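Local atomic coordinates of PHO85 cyclin PHO80 (Saccharomyces cerevisiae, PDB entry 2PMI), a protein that acts as the cyclin partner of the cyclin-dependent kinase Pho85 and represses phosphate-starvation-responsive genes when phosphate is plentiful. Residues T63-H68 against T107-F112; I102-T107 against K164-R169; V44-I49 against F112-L117; L35-S40 against S76-F81. All coordinates share one frame; numbering follows the deposited sequence.

Interaction 1: T63-H68 against T107-F112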
loop_
_atom_site.group_PDB
_atom_site.type_symbol
_atom_site.label_atom_id
_atom_site.label_comp_id
_atom_site.label_asym_id
_atom_site.label_seq_id
_atom_site.Cartn_x
_atom_site.Cartn_y
_atom_site.Cartn_z
ATOM N N THR B 63 9.149 -13.215 32.530
ATOM C CA THR B 63 8.483 -14.059 31.538
ATOM C C THR B 63 8.956 -13.695 30.114
ATOM O O THR B 63 8.761 -12.578 29.621
ATOM C CB THR B 63 6.917 -14.000 31.652
ATOM O OG1 THR B 63 6.328 -14.319 30.377
ATOM C CG2 THR B 63 6.446 -12.636 32.168
ATOM N N LEU B 64 9.595 -14.677 29.486
ATOM C CA LEU B 64 10.188 -14.583 28.157
ATOM C C LEU B 64 9.269 -14.413 26.954
ATOM O O LEU B 64 8.152 -14.928 26.920
ATOM C CB LEU B 64 11.044 -15.826 27.919
ATOM C CG LEU B 64 12.039 -16.117 29.038
ATOM C CD1 LEU B 64 12.587 -17.521 28.886
ATOM C CD2 LEU B 64 13.140 -15.075 29.023
ATOM N N THR B 65 9.784 -13.702 25.953
ATOM C CA THR B 65 9.079 -13.460 24.698
ATOM C C THR B 65 9.890 -14.109 23.578
ATOM O O THR B 65 11.069 -14.432 23.761
ATOM C CB THR B 65 8.981 -11.970 24.373
ATOM O OG1 THR B 65 10.300 -11.415 24.312
ATOM C CG2 THR B 65 8.154 -11.247 25.416
ATOM N N ARG B 66 9.259 -14.289 22.420
ATOM C CA ARG B 66 9.930 -14.893 21.273
ATOM C C ARG B 66 11.201 -14.132 20.925
ATOM O O ARG B 66 12.115 -14.687 20.308
ATOM C CB ARG B 66 9.017 -14.872 20.047
ATOM C CG ARG B 66 7.825 -15.785 20.116
ATOM C CD ARG B 66 8.267 -17.224 20.056
ATOM N NE ARG B 66 7.172 -18.108 19.678
ATOM C CZ ARG B 66 7.305 -19.422 19.541
ATOM N NH1 ARG B 66 8.485 -19.990 19.756
ATOM N NH2 ARG B 66 6.266 -20.164 19.180
ATOM N N TYR B 67 11.248 -12.861 21.325
ATOM C CA TYR B 67 12.382 -11.996 21.015
ATOM C C TYR B 67 13.555 -12.108 21.971
ATOM O O TYR B 67 14.551 -11.402 21.832
ATOM C CB TYR B 67 11.907 -10.548 20.944
ATOM C CG TYR B 67 10.584 -10.415 20.242
ATOM C CD1 TYR B 67 9.391 -10.410 20.963
ATOM C CD2 TYR B 67 10.513 -10.365 18.848
ATOM C CE1 TYR B 67 8.159 -10.361 20.320
ATOM C CE2 TYR B 67 9.278 -10.318 18.191
ATOM C CZ TYR B 67 8.107 -10.317 18.939
ATOM O OH TYR B 67 6.890 -10.282 18.309
ATOM N N HIS B 68 13.442 -13.006 22.936
ATOM C CA HIS B 68 14.505 -13.193 23.903
ATOM C C HIS B 68 15.559 -14.167 23.422
ATOM O O HIS B 68 15.234 -15.228 22.898
ATOM C CB HIS B 68 13.934 -13.698 25.236
ATOM C CG HIS B 68 13.525 -12.605 26.168
ATOM N ND1 HIS B 68 12.311 -11.963 26.074
ATOM C CD2 HIS B 68 14.206 -11.986 27.160
ATOM C CE1 HIS B 68 12.263 -10.990 26.965
ATOM N NE2 HIS B 68 13.401 -10.980 27.636
ATOM N N THR B 107 4.211 -0.821 23.692
ATOM C CA THR B 107 2.891 -0.369 24.129
ATOM C C THR B 107 1.791 -1.429 24.082
ATOM O O THR B 107 0.919 -1.446 24.946
ATOM C CB THR B 107 2.404 0.874 23.303
ATOM O OG1 THR B 107 3.042 2.070 23.782
ATOM C CG2 THR B 107 0.895 1.041 23.403
ATOM N N VAL B 108 1.829 -2.327 23.108
ATOM C CA VAL B 108 0.756 -3.315 22.972
ATOM C C VAL B 108 1.120 -4.767 23.271
ATOM O O VAL B 108 0.402 -5.713 22.905
ATOM C CB VAL B 108 0.142 -3.219 21.558
ATOM C CG1 VAL B 108 -0.345 -1.792 21.317
ATOM C CG2 VAL B 108 1.176 -3.629 20.491
ATOM N N TYR B 109 2.251 -4.932 23.932
ATOM C CA TYR B 109 2.736 -6.242 24.309
ATOM C C TYR B 109 3.497 -6.015 25.608
ATOM O O TYR B 109 4.724 -5.852 25.609
ATOM C CB TYR B 109 3.669 -6.803 23.237
ATOM C CG TYR B 109 4.104 -8.226 23.511
ATOM C CD1 TYR B 109 3.346 -9.046 24.331
ATOM C CD2 TYR B 109 5.251 -8.762 22.935
ATOM C CE1 TYR B 109 3.710 -10.345 24.571
ATOM C CE2 TYR B 109 5.615 -10.075 23.178
ATOM C CZ TYR B 109 4.830 -10.852 24.001
ATOM O OH TYR B 109 5.140 -12.155 24.269
ATOM N N PRO B 110 2.767 -5.980 26.735
ATOM C CA PRO B 110 3.388 -5.761 28.039
ATOM C C PRO B 110 4.682 -6.527 28.279
ATOM O O PRO B 110 5.691 -5.918 28.644
ATOM C CB PRO B 110 2.263 -6.116 29.026
ATOM C CG PRO B 110 1.281 -6.917 28.199
ATOM C CD PRO B 110 1.323 -6.233 26.885
ATOM N N ASP B 111 4.671 -7.844 28.063
ATOM C CA ASP B 111 5.889 -8.638 28.274
ATOM C C ASP B 111 7.106 -8.130 27.494
ATOM O O ASP B 111 8.206 -8.093 28.019
ATOM C CB ASP B 111 5.638 -10.098 27.918
ATOM C CG ASP B 111 4.818 -10.816 28.965
ATOM O OD1 ASP B 111 4.355 -11.947 28.693
ATOM O OD2 ASP B 111 4.640 -10.249 30.065
ATOM N N PHE B 112 6.904 -7.735 26.243
ATOM C CA PHE B 112 7.997 -7.229 25.427
ATOM C C PHE B 112 8.632 -5.950 25.939
ATOM O O PHE B 112 7.976 -4.922 26.037
ATOM C CB PHE B 112 7.555 -6.945 23.998
ATOM C CG PHE B 112 8.635 -6.295 23.183
ATOM C CD1 PHE B 112 9.814 -6.991 22.892
ATOM C CD2 PHE B 112 8.540 -4.954 22.811
ATOM C CE1 PHE B 112 10.883 -6.357 22.259
ATOM C CE2 PHE B 112 9.614 -4.311 22.173
ATOM C CZ PHE B 112 10.783 -5.015 21.900
#
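Thr65 turns its methyl group onto the phenol end of Tyr109: CG2 sits 3.4 Å from Tyr109 OH and is nearly as close to the ring carbons CE2 and CZ, the two side chains running past each other in opposite directions. The same methyl also touches Asp111, 3.7 Å from its CB. Tyr67 takes the other part of the aromatic cluster. Its CE1 meets Tyr109 CE2 edge against edge at 3.8 Å, and its CD1 approaches Phe112 CD1 at 3.9 Å, the Tyr67 and Phe112 rings standing obliquely with their planes at 72°. Farther out, where the surface is more open, polar groups meet more loosely: Thr63 and Asp111 cross at about a right angle, OG1 of Thr63 lying 3.5 Å from OD1 of Asp111 and its methyl CG2 3.7 Å from OD2.

In the helical cyclin box, this contact joins the connector between helices 32-51 and 77-86 to the chain leaving helix 92-108. Residues Thr65 to His68 form a type I beta turn, closed by a backbone bond from His68 N to Thr65 O of 2.9 Å. A chi1 of 58° lets Thr65 work on two sides: OG1 is turned back into the turn, while CG2 faces the tyrosine. That hydroxyl shares a 2.7 Å hydrogen bond with His68 ND1, and Tyr67 N adds a weak one. A threonine suits the place because it offers both a hydroxyl for the turn and a methyl for the rings. Behind this shell, Phe122 packs against Phe112, and Phe162 of helix 152-164 against Tyr67.

Interaction 2: I102-T107 against K164-R169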
loop_
_atom_site.group_PDB
_atom_site.type_symbol
_atom_site.label_atom_id
_atom_site.label_comp_id
_atom_site.label_asym_id
_atom_site.label_seq_id
_atom_site.Cartn_x
_atom_site.Cartn_y
_atom_site.Cartn_z
ATOM N N ILE B 102 9.230 -0.097 17.831
ATOM C CA ILE B 102 9.612 -0.369 19.207
ATOM C C ILE B 102 8.539 0.214 20.115
ATOM O O ILE B 102 7.980 -0.483 20.965
ATOM C CB ILE B 102 10.956 0.283 19.548
ATOM C CG1 ILE B 102 12.058 -0.390 18.749
ATOM C CG2 ILE B 102 11.252 0.159 21.043
ATOM C CD1 ILE B 102 13.394 0.250 18.943
ATOM N N ASP B 103 8.257 1.500 19.927
ATOM C CA ASP B 103 7.247 2.176 20.714
ATOM C C ASP B 103 5.898 1.511 20.470
ATOM O O ASP B 103 5.002 1.602 21.312
ATOM C CB ASP B 103 7.172 3.663 20.345
ATOM C CG ASP B 103 8.276 4.498 21.002
ATOM O OD1 ASP B 103 9.284 3.912 21.465
ATOM O OD2 ASP B 103 8.137 5.747 21.045
ATOM N N LEU B 104 5.741 0.837 19.330
ATOM C CA LEU B 104 4.465 0.186 19.052
ATOM C C LEU B 104 4.328 -1.124 19.796
ATOM O O LEU B 104 3.265 -1.424 20.311
ATOM C CB LEU B 104 4.256 -0.088 17.558
ATOM C CG LEU B 104 2.904 -0.806 17.320
ATOM C CD1 LEU B 104 1.806 0.237 17.103
ATOM C CD2 LEU B 104 2.973 -1.742 16.120
ATOM N N LEU B 105 5.395 -1.913 19.833
ATOM C CA LEU B 105 5.360 -3.192 20.521
ATOM C C LEU B 105 5.418 -2.985 22.043
ATOM O O LEU B 105 4.648 -3.617 22.777
ATOM C CB LEU B 105 6.513 -4.078 20.062
ATOM C CG LEU B 105 6.363 -5.573 20.361
ATOM C CD1 LEU B 105 5.118 -6.071 19.665
ATOM C CD2 LEU B 105 7.584 -6.372 19.887
ATOM N N GLN B 106 6.300 -2.099 22.522
ATOM C CA GLN B 106 6.392 -1.848 23.968
ATOM C C GLN B 106 5.041 -1.434 24.527
ATOM O O GLN B 106 4.757 -1.666 25.697
ATOM C CB GLN B 106 7.412 -0.743 24.317
ATOM C CG GLN B 106 8.892 -1.115 24.130
ATOM C CD GLN B 106 9.863 -0.294 24.996
ATOM O OE1 GLN B 106 9.701 0.919 25.199
ATOM N NE2 GLN B 106 10.891 -0.966 25.497
ATOM N N THR B 107 4.211 -0.821 23.692
ATOM C CA THR B 107 2.891 -0.369 24.129
ATOM C C THR B 107 1.791 -1.429 24.082
ATOM O O THR B 107 0.919 -1.446 24.946
ATOM C CB THR B 107 2.404 0.874 23.303
ATOM O OG1 THR B 107 3.042 2.070 23.782
ATOM C CG2 THR B 107 0.895 1.041 23.403
ATOM N N LYS B 164 0.822 -10.909 15.034
ATOM C CA LYS B 164 -0.379 -11.166 15.822
ATOM C C LYS B 164 -0.533 -10.161 16.959
ATOM O O LYS B 164 -1.635 -9.667 17.238
ATOM C CB LYS B 164 -0.341 -12.578 16.384
ATOM C CG LYS B 164 -0.378 -13.631 15.304
ATOM C CD LYS B 164 -0.233 -15.022 15.884
ATOM C CE LYS B 164 -0.039 -16.040 14.767
ATOM N NZ LYS B 164 0.322 -17.405 15.273
ATOM N N ARG B 165 0.578 -9.844 17.606
ATOM C CA ARG B 165 0.540 -8.915 18.706
ATOM C C ARG B 165 0.274 -7.484 18.303
ATOM O O ARG B 165 0.228 -6.593 19.158
ATOM C CB ARG B 165 1.852 -8.982 19.466
ATOM C CG ARG B 165 2.071 -10.321 20.103
ATOM C CD ARG B 165 3.348 -10.358 20.873
ATOM N NE ARG B 165 3.574 -11.705 21.384
ATOM C CZ ARG B 165 2.811 -12.310 22.290
ATOM N NH1 ARG B 165 1.758 -11.686 22.806
ATOM N NH2 ARG B 165 3.101 -13.547 22.676
ATOM N N VAL B 166 0.083 -7.253 17.012
ATOM C CA VAL B 166 -0.127 -5.898 16.524
ATOM C C VAL B 166 -1.352 -5.822 15.644
ATOM O O VAL B 166 -1.797 -4.734 15.275
ATOM C CB VAL B 166 1.100 -5.420 15.707
ATOM C CG1 VAL B 166 0.847 -4.030 15.166
ATOM C CG2 VAL B 166 2.357 -5.428 16.572
ATOM N N ASN B 167 -1.895 -6.989 15.319
ATOM C CA ASN B 167 -3.071 -7.090 14.458
ATOM C C ASN B 167 -2.798 -6.448 13.101
ATOM O O ASN B 167 -3.618 -5.705 12.564
ATOM C CB ASN B 167 -4.290 -6.443 15.131
ATOM C CG ASN B 167 -4.816 -7.264 16.308
ATOM O OD1 ASN B 167 -5.807 -6.894 16.946
ATOM N ND2 ASN B 167 -4.153 -8.386 16.597
ATOM N N TYR B 168 -1.624 -6.754 12.562
ATOM C CA TYR B 168 -1.185 -6.237 11.276
ATOM C C TYR B 168 -1.333 -4.731 11.170
ATOM O O TYR B 168 -1.696 -4.220 10.110
ATOM C CB TYR B 168 -1.962 -6.912 10.149
ATOM C CG TYR B 168 -1.883 -8.411 10.225
ATOM C CD1 TYR B 168 -2.623 -9.117 11.164
ATOM C CD2 TYR B 168 -1.026 -9.122 9.397
ATOM C CE1 TYR B 168 -2.512 -10.490 11.280
ATOM C CE2 TYR B 168 -0.908 -10.498 9.507
ATOM C CZ TYR B 168 -1.655 -11.177 10.452
ATOM O OH TYR B 168 -1.556 -12.544 10.557
ATOM N N ARG B 169 -1.045 -4.020 12.256
ATOM C CA ARG B 169 -1.161 -2.561 12.263
ATOM C C ARG B 169 0.226 -1.968 12.201
ATOM O O ARG B 169 0.675 -1.264 13.107
ATOM C CB ARG B 169 -1.904 -2.101 13.516
ATOM C CG ARG B 169 -3.305 -2.672 13.574
ATOM C CD ARG B 169 -4.277 -1.684 14.174
ATOM N NE ARG B 169 -4.273 -0.383 13.510
ATOM C CZ ARG B 169 -5.362 0.192 13.005
ATOM N NH1 ARG B 169 -6.538 -0.420 13.082
ATOM N NH2 ARG B 169 -5.283 1.387 12.441
#
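The carbonyl oxygen of Arg169 accepts a hydrogen bond from ND2 of Asn176 and lies 3.8 Å from Leu104 CD2, so a buried polar atom has its partner secured while a methyl packs against it. The same CD2 is the main point of touch with Val166, whose CG1 is 3.3 Å away and whose CG2 follows at 3.8 Å. Leu104 reaches that far because its CG is swung opposite the backbone nitrogen (chi1 179°), carrying the branched end outward from helix 92-108. The next residue, Leu105, adds a looser touch, its CD1 4.2 Å from Val166 CG2, the side chains crossing at about a right angle. The short, branched valine thus lies against the ends of both leucines.

Within the cyclin box, the segment 164-169 is where helix 152-164 stops. Asn167, with positive phi (59°), is the C-prime residue of a Schellman motif, its N turning back to Lys164 O in a weak 3.3 Å bond; it ends the helix and turns the chain out of it, just after Val166 has packed on helix 92-108. Arg165 lays its CB 4.4 Å from Leu105 CD1 but sends its charge away, to a salt bridge between NE and Asp161. Arg169 likewise pairs with Glu183 through NH1, and its NH2 makes a long, weak ion pair with an acidic side chain of another protein chain in the assembly.

Interaction 3: V44-I49 against F112-L117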
loop_
_atom_site.group_PDB
_atom_site.type_symbol
_atom_site.label_atom_id
_atom_site.label_comp_id
_atom_site.label_asym_id
_atom_site.label_seq_id
_atom_site.Cartn_x
_atom_site.Cartn_y
_atom_site.Cartn_z
ATOM N N VAL B 44 20.575 1.635 21.934
ATOM C CA VAL B 44 21.319 1.146 23.095
ATOM C C VAL B 44 21.044 2.056 24.266
ATOM O O VAL B 44 21.301 1.703 25.410
ATOM C CB VAL B 44 22.842 1.101 22.867
ATOM C CG1 VAL B 44 23.175 0.018 21.897
ATOM C CG2 VAL B 44 23.334 2.418 22.366
ATOM N N SER B 45 20.522 3.237 23.968
ATOM C CA SER B 45 20.196 4.203 24.998
ATOM C C SER B 45 18.956 3.694 25.726
ATOM O O SER B 45 18.897 3.702 26.954
ATOM C CB SER B 45 19.929 5.571 24.366
ATOM O OG SER B 45 19.539 6.523 25.337
ATOM N N LEU B 46 17.969 3.241 24.964
ATOM C CA LEU B 46 16.752 2.717 25.554
ATOM C C LEU B 46 17.100 1.429 26.279
ATOM O O LEU B 46 16.439 1.047 27.241
ATOM C CB LEU B 46 15.724 2.397 24.476
ATOM C CG LEU B 46 15.119 3.528 23.659
ATOM C CD1 LEU B 46 14.161 2.913 22.665
ATOM C CD2 LEU B 46 14.387 4.507 24.550
ATOM N N ILE B 47 18.133 0.743 25.812
ATOM C CA ILE B 47 18.509 -0.503 26.448
ATOM C C ILE B 47 19.175 -0.236 27.781
ATOM O O ILE B 47 18.944 -0.945 28.767
ATOM C CB ILE B 47 19.403 -1.329 25.519
ATOM C CG1 ILE B 47 18.518 -1.951 24.434
ATOM C CG2 ILE B 47 20.155 -2.397 26.301
ATOM C CD1 ILE B 47 19.265 -2.604 23.312
ATOM N N ALA B 48 19.984 0.812 27.809
ATOM C CA ALA B 48 20.669 1.207 29.024
ATOM C C ALA B 48 19.616 1.559 30.077
ATOM O O ALA B 48 19.544 0.939 31.139
ATOM C CB ALA B 48 21.551 2.408 28.741
ATOM N N ILE B 49 18.791 2.549 29.755
ATOM C CA ILE B 49 17.749 3.029 30.650
ATOM C C ILE B 49 16.714 1.984 31.052
ATOM O O ILE B 49 16.265 1.958 32.190
ATOM C CB ILE B 49 17.018 4.243 30.026
ATOM C CG1 ILE B 49 18.015 5.372 29.763
ATOM C CG2 ILE B 49 15.933 4.737 30.958
ATOM C CD1 ILE B 49 17.382 6.625 29.241
ATOM N N PHE B 112 6.904 -7.735 26.243
ATOM C CA PHE B 112 7.997 -7.229 25.427
ATOM C C PHE B 112 8.632 -5.950 25.939
ATOM O O PHE B 112 7.976 -4.922 26.037
ATOM C CB PHE B 112 7.555 -6.945 23.998
ATOM C CG PHE B 112 8.635 -6.295 23.183
ATOM C CD1 PHE B 112 9.814 -6.991 22.892
ATOM C CD2 PHE B 112 8.540 -4.954 22.811
ATOM C CE1 PHE B 112 10.883 -6.357 22.259
ATOM C CE2 PHE B 112 9.614 -4.311 22.173
ATOM C CZ PHE B 112 10.783 -5.015 21.900
ATOM N N THR B 113 9.923 -5.998 26.220
ATOM C CA THR B 113 10.605 -4.805 26.687
ATOM C C THR B 113 11.982 -4.715 26.062
ATOM O O THR B 113 12.799 -5.620 26.207
ATOM C CB THR B 113 10.743 -4.806 28.194
ATOM O OG1 THR B 113 9.443 -4.973 28.786
ATOM C CG2 THR B 113 11.375 -3.492 28.650
ATOM N N LEU B 114 12.235 -3.621 25.354
ATOM C CA LEU B 114 13.509 -3.450 24.683
ATOM C C LEU B 114 14.650 -3.393 25.676
ATOM O O LEU B 114 14.761 -2.460 26.472
ATOM C CB LEU B 114 13.504 -2.175 23.833
ATOM C CG LEU B 114 14.815 -1.833 23.109
ATOM C CD1 LEU B 114 15.162 -2.939 22.137
ATOM C CD2 LEU B 114 14.680 -0.508 22.382
ATOM N N ASN B 115 15.491 -4.412 25.641
ATOM C CA ASN B 115 16.646 -4.446 26.509
ATOM C C ASN B 115 17.684 -5.266 25.762
ATOM O O ASN B 115 17.346 -6.016 24.833
ATOM C CB ASN B 115 16.305 -5.076 27.867
ATOM C CG ASN B 115 15.883 -6.534 27.762
ATOM O OD1 ASN B 115 16.643 -7.388 27.322
ATOM N ND2 ASN B 115 14.666 -6.821 28.180
ATOM N N SER B 116 18.943 -5.117 26.156
ATOM C CA SER B 116 20.012 -5.834 25.495
ATOM C C SER B 116 19.894 -7.334 25.661
ATOM O O SER B 116 20.823 -7.984 26.129
ATOM C CB SER B 116 21.366 -5.373 26.020
ATOM O OG SER B 116 21.609 -5.899 27.298
ATOM N N LEU B 117 18.755 -7.890 25.282
ATOM C CA LEU B 117 18.559 -9.326 25.374
ATOM C C LEU B 117 17.461 -9.673 24.390
ATOM O O LEU B 117 17.207 -10.849 24.120
ATOM C CB LEU B 117 18.141 -9.720 26.784
ATOM C CG LEU B 117 18.462 -11.149 27.217
ATOM C CD1 LEU B 117 19.957 -11.408 27.061
ATOM C CD2 LEU B 117 18.043 -11.351 28.665
#
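In the cyclin box the connector from helix 92-108 to helix 119-134 is laid across helix 32-51, and the meeting point is Leu46 and Ile47 of the helix against Leu114 and Ser116 of the connector. The backbones come close: the CA atoms of Ile47 and Asn115 are 4.4 Å apart, and Asn115 directs its side chain away from the helix. Ile47 therefore packs on the peptide at Asn115 as well as on side chains. Its CG1 lies 3.7 Å from Asn115 C and 3.9 Å from Leu114 CG, while CG2, on the other branch, faces the amide and CB of Ser116, the latter at 3.2 Å. A beta-branched residue is apt here, since one branch can follow the leucine and peptide while the other is against the serine.

Leu114 points inward and divides its methyls. CD2 meets Leu46 CD1 at 3.5 Å, the two side chains crossing at about a right angle, and CD1 faces the Ile47 side. Its CG stands opposite the backbone nitrogen (chi1 177°), which extends the branch toward the helix. Ile102 and Gln106 of helix 92-108 and Ala119 of helix 119-134 also touch Leu114, making it a shared wedge among three helices.

Ser116 sits at a tight bend modelled as an inverse gamma turn, although its very short closing bond is doubtful. Thr118 OG1 holds the connector's own bend by bonding to the carbonyls of Thr113 and Asn115. Across the two segments the contact is van der Waals packing of aliphatic side chains on one another and on the peptide backbone, and a polar tie to the long helix comes from Ser116 OG, bonded to Glu51.

Interaction 4: L35-S40 against S76-F81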
loop_
_atom_site.group_PDB
_atom_site.type_symbol
_atom_site.label_atom_id
_atom_site.label_comp_id
_atom_site.label_asym_id
_atom_site.label_seq_id
_atom_site.Cartn_x
_atom_site.Cartn_y
_atom_site.Cartn_z
ATOM N N LEU B 35 21.747 7.017 9.315
ATOM C CA LEU B 35 20.538 6.639 10.039
ATOM C C LEU B 35 20.893 5.517 11.006
ATOM O O LEU B 35 20.819 5.680 12.216
ATOM C CB LEU B 35 19.449 6.166 9.084
ATOM C CG LEU B 35 18.601 7.290 8.483
ATOM C CD1 LEU B 35 17.480 6.691 7.620
ATOM C CD2 LEU B 35 18.035 8.157 9.625
ATOM N N VAL B 36 21.289 4.377 10.468
ATOM C CA VAL B 36 21.662 3.265 11.306
ATOM C C VAL B 36 22.434 3.739 12.535
ATOM O O VAL B 36 22.248 3.186 13.620
ATOM C CB VAL B 36 22.532 2.252 10.541
ATOM C CG1 VAL B 36 22.985 1.152 11.485
ATOM C CG2 VAL B 36 21.752 1.659 9.379
ATOM N N VAL B 37 23.294 4.751 12.397
ATOM C CA VAL B 37 24.028 5.199 13.581
ATOM C C VAL B 37 23.039 5.871 14.527
ATOM O O VAL B 37 22.875 5.429 15.668
ATOM C CB VAL B 37 25.223 6.180 13.262
ATOM C CG1 VAL B 37 26.212 5.524 12.320
ATOM C CG2 VAL B 37 24.727 7.471 12.677
ATOM N N LEU B 38 22.360 6.912 14.048
ATOM C CA LEU B 38 21.377 7.605 14.869
ATOM C C LEU B 38 20.403 6.606 15.493
ATOM O O LEU B 38 20.091 6.697 16.673
ATOM C CB LEU B 38 20.602 8.637 14.039
ATOM C CG LEU B 38 21.406 9.864 13.602
ATOM C CD1 LEU B 38 20.516 10.897 12.911
ATOM C CD2 LEU B 38 22.051 10.473 14.829
ATOM N N ILE B 39 19.926 5.641 14.718
ATOM C CA ILE B 39 18.999 4.672 15.276
ATOM C C ILE B 39 19.658 3.773 16.311
ATOM O O ILE B 39 19.142 3.613 17.416
ATOM C CB ILE B 39 18.373 3.786 14.197
ATOM C CG1 ILE B 39 17.492 4.636 13.276
ATOM C CG2 ILE B 39 17.544 2.704 14.855
ATOM C CD1 ILE B 39 16.915 3.873 12.070
ATOM N N SER B 40 20.792 3.186 15.954
ATOM C CA SER B 40 21.504 2.300 16.870
ATOM C C SER B 40 21.803 2.973 18.209
ATOM O O SER B 40 21.652 2.370 19.272
ATOM C CB SER B 40 22.807 1.835 16.227
ATOM O OG SER B 40 22.534 1.086 15.062
ATOM N N SER B 76 27.761 -6.166 18.362
ATOM C CA SER B 76 27.092 -4.951 18.791
ATOM C C SER B 76 25.832 -4.749 17.960
ATOM O O SER B 76 25.672 -5.349 16.892
ATOM C CB SER B 76 27.995 -3.740 18.617
ATOM O OG SER B 76 27.963 -3.284 17.278
ATOM N N ILE B 77 24.957 -3.882 18.461
ATOM C CA ILE B 77 23.687 -3.581 17.823
ATOM C C ILE B 77 23.915 -2.979 16.442
ATOM O O ILE B 77 23.312 -3.411 15.456
ATOM C CB ILE B 77 22.865 -2.610 18.720
ATOM C CG1 ILE B 77 21.376 -2.854 18.517
ATOM C CG2 ILE B 77 23.220 -1.159 18.422
ATOM C CD1 ILE B 77 20.950 -4.228 18.956
ATOM N N PHE B 78 24.815 -1.998 16.387
ATOM C CA PHE B 78 25.168 -1.286 15.155
ATOM C C PHE B 78 25.776 -2.203 14.089
ATOM O O PHE B 78 25.416 -2.130 12.914
ATOM C CB PHE B 78 26.154 -0.161 15.480
ATOM C CG PHE B 78 26.566 0.642 14.288
ATOM C CD1 PHE B 78 25.658 1.489 13.657
ATOM C CD2 PHE B 78 27.858 0.533 13.775
ATOM C CE1 PHE B 78 26.029 2.217 12.531
ATOM C CE2 PHE B 78 28.243 1.253 12.648
ATOM C CZ PHE B 78 27.329 2.097 12.025
ATOM N N ASN B 79 26.707 -3.053 14.507
ATOM C CA ASN B 79 27.349 -3.988 13.600
ATOM C C ASN B 79 26.329 -4.977 13.049
ATOM O O ASN B 79 26.522 -5.549 11.974
ATOM C CB ASN B 79 28.468 -4.735 14.328
ATOM C CG ASN B 79 29.589 -3.815 14.765
ATOM O OD1 ASN B 79 30.425 -4.181 15.588
ATOM N ND2 ASN B 79 29.612 -2.612 14.208
ATOM N N TYR B 80 25.240 -5.182 13.786
ATOM C CA TYR B 80 24.203 -6.093 13.325
ATOM C C TYR B 80 23.264 -5.376 12.347
ATOM O O TYR B 80 22.818 -5.960 11.356
ATOM C CB TYR B 80 23.395 -6.620 14.501
ATOM C CG TYR B 80 22.418 -7.699 14.105
ATOM C CD1 TYR B 80 22.864 -8.908 13.598
ATOM C CD2 TYR B 80 21.051 -7.523 14.266
ATOM C CE1 TYR B 80 21.975 -9.922 13.267
ATOM C CE2 TYR B 80 20.157 -8.525 13.940
ATOM C CZ TYR B 80 20.622 -9.727 13.444
ATOM O OH TYR B 80 19.736 -10.748 13.146
ATOM N N PHE B 81 22.981 -4.109 12.634
ATOM C CA PHE B 81 22.107 -3.297 11.800
ATOM C C PHE B 81 22.621 -3.078 10.351
ATOM O O PHE B 81 21.922 -3.445 9.397
ATOM C CB PHE B 81 21.883 -1.946 12.481
ATOM C CG PHE B 81 20.518 -1.349 12.244
ATOM C CD1 PHE B 81 19.614 -1.936 11.370
ATOM C CD2 PHE B 81 20.138 -0.184 12.903
ATOM C CE1 PHE B 81 18.353 -1.370 11.157
ATOM C CE2 PHE B 81 18.882 0.382 12.694
ATOM C CZ PHE B 81 17.992 -0.212 11.820
#
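Phe78 extends its ring opposite the backbone nitrogen (chi1 -179°), while Ser40 turns OG back beside its own (chi1 -63°), and the two meet with OG at the ring edge, 3.4 Å from Phe78 CD1. OG is likewise in plane at the edge of the Phe81 ring, 3.5 Å from CD2. It can afford such apolar company because it gives its hydrogen to Val36 O across 2.6 Å. That carbonyl also accepts from Ser40 N, at 2.8 Å, the two donors arriving on opposite faces of its plane.

These helices of the cyclin box, 32-51 and 77-86, run roughly antiparallel here: the axes of the two short segments approach to 9.6 Å, with 143° between their directions. Small Ser40 allows close passage beside Phe78, while CG1 of Val36 fits between the two phenylalanines, 3.4 Å from both Phe78 CE1 and Phe81 CB. Val36 CG2 lies over one face of the Phe81 ring, toward its rim. Val37 CG1 adds to the Phe78 side, and Ile39 CG2 sits at the Phe81 edge, 3.4 Å from CE2. At the start of helix 77-86, Ser76 is the N-cap, its OG accepting from Asn79 N.

Interactions 1, 2 and 4 are mainly buried, interaction 3 only partly. Interactions 3 and 4 both use helix 32-51: interaction 4 pairs it with another helix, interaction 3 sets a connector on it, and Val44 touches Ile77 between them. Interactions 1 and 2 share helix 92-108 and its end, Thr107 belonging to both, and they meet where Phe112 packs on Leu105. Phe112 also starts the connector used in interaction 3. Interactions 2 and 4 lie on opposite sides of the chain's centre. Chemistry follows place: aliphatic groups meet rings in interaction 4, one another in interaction 2 and a peptide backbone in interaction 3, whereas interaction 1 runs from an aromatic cluster to a more exposed polar edge at Thr63 and Asp111.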